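Local atomic coordinates of propionate kinase (PDB entry 3KHY), a protein that probably transfers phosphate from ATP to acetate, and perhaps propionate, forming the acyl phosphate with magnesium as cofactor, and can run in reverse. Residues F296-R299 with V300-V304. Residues are numbered along the deposited sequence; the frame is centred on the assembly and turned at random.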
ATOM      1  N   PHE A 296      10.255  -7.380  -7.134  1.00 11.33           N
ATOM      2  CA  PHE A 296       9.250  -8.407  -6.834  1.00  9.10           C
ATOM      3  C   PHE A 296       9.524  -9.066  -5.481  1.00 12.47           C
ATOM      4  O   PHE A 296       8.647  -9.133  -4.616  1.00 15.44           O
ATOM      5  CB  PHE A 296       9.284  -9.426  -7.976  1.00 10.79           C
ATOM      6  CG  PHE A 296       8.367 -10.616  -7.820  1.00 15.59           C
ATOM      7  CD1 PHE A 296       8.732 -11.695  -7.028  1.00 14.34           C
ATOM      8  CD2 PHE A 296       7.199 -10.706  -8.572  1.00 14.05           C
ATOM      9  CE1 PHE A 296       7.921 -12.809  -6.921  1.00 13.37           C
ATOM     10  CE2 PHE A 296       6.379 -11.824  -8.477  1.00 18.76           C
ATOM     11  CZ  PHE A 296       6.741 -12.881  -7.652  1.00 15.59           C
ATOM     12  N   SER A 297      10.748  -9.550  -5.288  1.00 10.22           N
ATOM     13  CA  SER A 297      11.066 -10.314  -4.084  1.00 10.64           C
ATOM     14  C   SER A 297      11.001  -9.458  -2.829  1.00 11.55           C
ATOM     15  O   SER A 297      10.539  -9.911  -1.793  1.00 11.19           O
ATOM     16  CB  SER A 297      12.456 -10.950  -4.196  1.00 10.94           C
ATOM     17  OG  SER A 297      12.537 -11.816  -5.321  1.00 15.23           O
ATOM     18  N   HIS A 298      11.501  -8.229  -2.922  1.00 15.14           N
ATOM     19  CA  HIS A 298      11.499  -7.327  -1.765  1.00 14.57           C
ATOM     20  C   HIS A 298      10.084  -6.989  -1.325  1.00 16.58           C
ATOM     21  O   HIS A 298       9.787  -6.902  -0.130  1.00 12.42           O
ATOM     22  CB  HIS A 298      12.246  -6.048  -2.092  1.00 10.98           C
ATOM     23  CG  HIS A 298      12.342  -5.108  -0.936  1.00 18.52           C
ATOM     24  ND1 HIS A 298      13.156  -5.351   0.150  1.00 31.55           N
ATOM     25  CD2 HIS A 298      11.717  -3.935  -0.687  1.00 15.45           C
ATOM     26  CE1 HIS A 298      13.029  -4.363   1.019  1.00 28.21           C
ATOM     27  NE2 HIS A 298      12.168  -3.489   0.532  1.00 23.93           N
ATOM     28  N   ARG A 299       9.186  -6.803  -2.288  1.00 12.57           N
ATOM     29  CA  ARG A 299       7.813  -6.496  -1.912  1.00 10.88           C
ATOM     30  C   ARG A 299       7.171  -7.679  -1.178  1.00 11.52           C
ATOM     31  O   ARG A 299       6.499  -7.486  -0.154  1.00 12.13           O
ATOM     32  CB  ARG A 299       6.955  -6.065  -3.106  1.00  9.74           C
ATOM     33  CG  ARG A 299       5.574  -5.603  -2.622  1.00 19.07           C
ATOM     34  CD  ARG A 299       4.749  -4.904  -3.671  1.00 22.87           C
ATOM     35  NE  ARG A 299       5.444  -3.806  -4.353  1.00 16.74           N
ATOM     36  CZ  ARG A 299       4.960  -3.243  -5.452  1.00 23.36           C
ATOM     37  NH1 ARG A 299       3.798  -3.680  -5.938  1.00 17.50           N
ATOM     38  NH2 ARG A 299       5.621  -2.267  -6.067  1.00 18.82           N
ATOM     39  N   VAL A 300       7.410  -8.902  -1.655  1.00  8.75           N
ATOM     40  CA  VAL A 300       6.886 -10.068  -0.925  1.00  9.69           C
ATOM     41  C   VAL A 300       7.461 -10.095   0.495  1.00 10.50           C
ATOM     42  O   VAL A 300       6.734 -10.317   1.468  1.00 12.28           O
ATOM     43  CB  VAL A 300       7.232 -11.417  -1.614  1.00 11.56           C
ATOM     44  CG1 VAL A 300       6.769 -12.611  -0.733  1.00  9.26           C
ATOM     45  CG2 VAL A 300       6.618 -11.489  -3.016  1.00 16.84           C
ATOM     46  N   ALA A 301       8.773  -9.892   0.614  1.00 12.24           N
ATOM     47  CA  ALA A 301       9.405  -9.882   1.928  1.00 10.75           C
ATOM     48  C   ALA A 301       8.828  -8.801   2.844  1.00 12.89           C
ATOM     49  O   ALA A 301       8.619  -9.051   4.028  1.00 13.89           O
ATOM     50  CB  ALA A 301      10.920  -9.734   1.808  1.00 11.46           C
ATOM     51  N   LYS A 302       8.561  -7.605   2.305  1.00 11.78           N
ATOM     52  CA  LYS A 302       7.947  -6.545   3.104  1.00 13.95           C
ATOM     53  C   LYS A 302       6.556  -6.911   3.654  1.00 14.93           C
ATOM     54  O   LYS A 302       6.235  -6.577   4.801  1.00  9.93           O
ATOM     55  CB  LYS A 302       7.889  -5.215   2.329  1.00 12.09           C
ATOM     56  CG  LYS A 302       9.202  -4.441   2.413  1.00 17.98           C
ATOM     57  CD  LYS A 302       9.172  -3.160   1.619  1.00 22.79           C
ATOM     58  CE  LYS A 302       8.237  -2.140   2.244  1.00 24.32           C
ATOM     59  NZ  LYS A 302       8.266  -0.901   1.426  1.00 24.05           N
ATOM     60  N   PHE A 303       5.741  -7.579   2.840  1.00 13.50           N
ATOM     61  CA  PHE A 303       4.427  -8.028   3.284  1.00 17.04           C
ATOM     62  C   PHE A 303       4.555  -9.124   4.345  1.00 18.10           C
ATOM     63  O   PHE A 303       3.845  -9.115   5.337  1.00 14.82           O
ATOM     64  CB  PHE A 303       3.564  -8.515   2.106  1.00 11.73           C
ATOM     65  CG  PHE A 303       2.722  -7.428   1.473  1.00 13.36           C
ATOM     66  CD1 PHE A 303       1.421  -7.190   1.907  1.00 15.38           C
ATOM     67  CD2 PHE A 303       3.246  -6.626   0.470  1.00 16.23           C
ATOM     68  CE1 PHE A 303       0.659  -6.181   1.341  1.00 16.92           C
ATOM     69  CE2 PHE A 303       2.484  -5.627  -0.114  1.00 19.90           C
ATOM     70  CZ  PHE A 303       1.187  -5.405   0.322  1.00 15.85           C
ATOM     71  N   VAL A 304       5.445 -10.084   4.120  1.00 13.96           N
ATOM     72  CA  VAL A 304       5.680 -11.117   5.110  1.00 14.43           C
ATOM     73  C   VAL A 304       6.037 -10.468   6.437  1.00 15.50           C
ATOM     74  O   VAL A 304       5.445 -10.778   7.467  1.00 12.82           O
ATOM     75  CB  VAL A 304       6.839 -12.035   4.704  1.00 14.15           C
ATOM     76  CG1 VAL A 304       7.203 -12.955   5.869  1.00 18.09           C
ATOM     77  CG2 VAL A 304       6.458 -12.845   3.462  1.00 12.00           C
TER
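This is a local contact between side chains four residues apart, on successive turns of helix 287-307. H298 meets K302, R299 meets F303 and F296 meets V300. Four i to i+4 backbone hydrogen bonds hold the turns together: V300 to F296, A301 to S297, K302 to H298 and F303 to R299. In the K302 hydrogen bond, N lies 2.8 Å from H298 O. H298 and K302 are in closest side-chain contact. K302 CG makes an off-centre CH-pi contact with the imidazole, 4.1 Å from the ring centroid and 30° off its normal. K302 CD lies 3.2 Å from H298 NE2. With CG anti to the backbone N (chi1 -177°), the imidazole lies on the side of its own carbonyl carbon and meets the lysine chain of the next turn. Both polar ends reach the second subunit of the homodimer. H298 NE2 is hydrogen-bonded to Y310 OH of that subunit, and K302 NZ forms a salt bridge with its D217. The helix belongs to the C-terminal half of an acetokinase, a member of the actin-like ATPase clan, and packs against strand 205-211 and helix 328-337. R299 and F303 lie side by side and point the same way. R299 CG sits 4.0 Å from F303 CE2, while the guanidinium plane is turned 49° from the ring. R299 O also lies at the ring edge, in plane, 3.4 Å from F303 CD2. The arginine chain bends at chi3, and NH1 hydrogen-bonds to the carbonyls of G227 and S234, tying the helix to nearby backbone. F296 CE1 and V300 CG2 are 4.3 Å apart, a loose apolar contact. F296 packs near M275 and V300 near L201, two residues predicted to bind ATP.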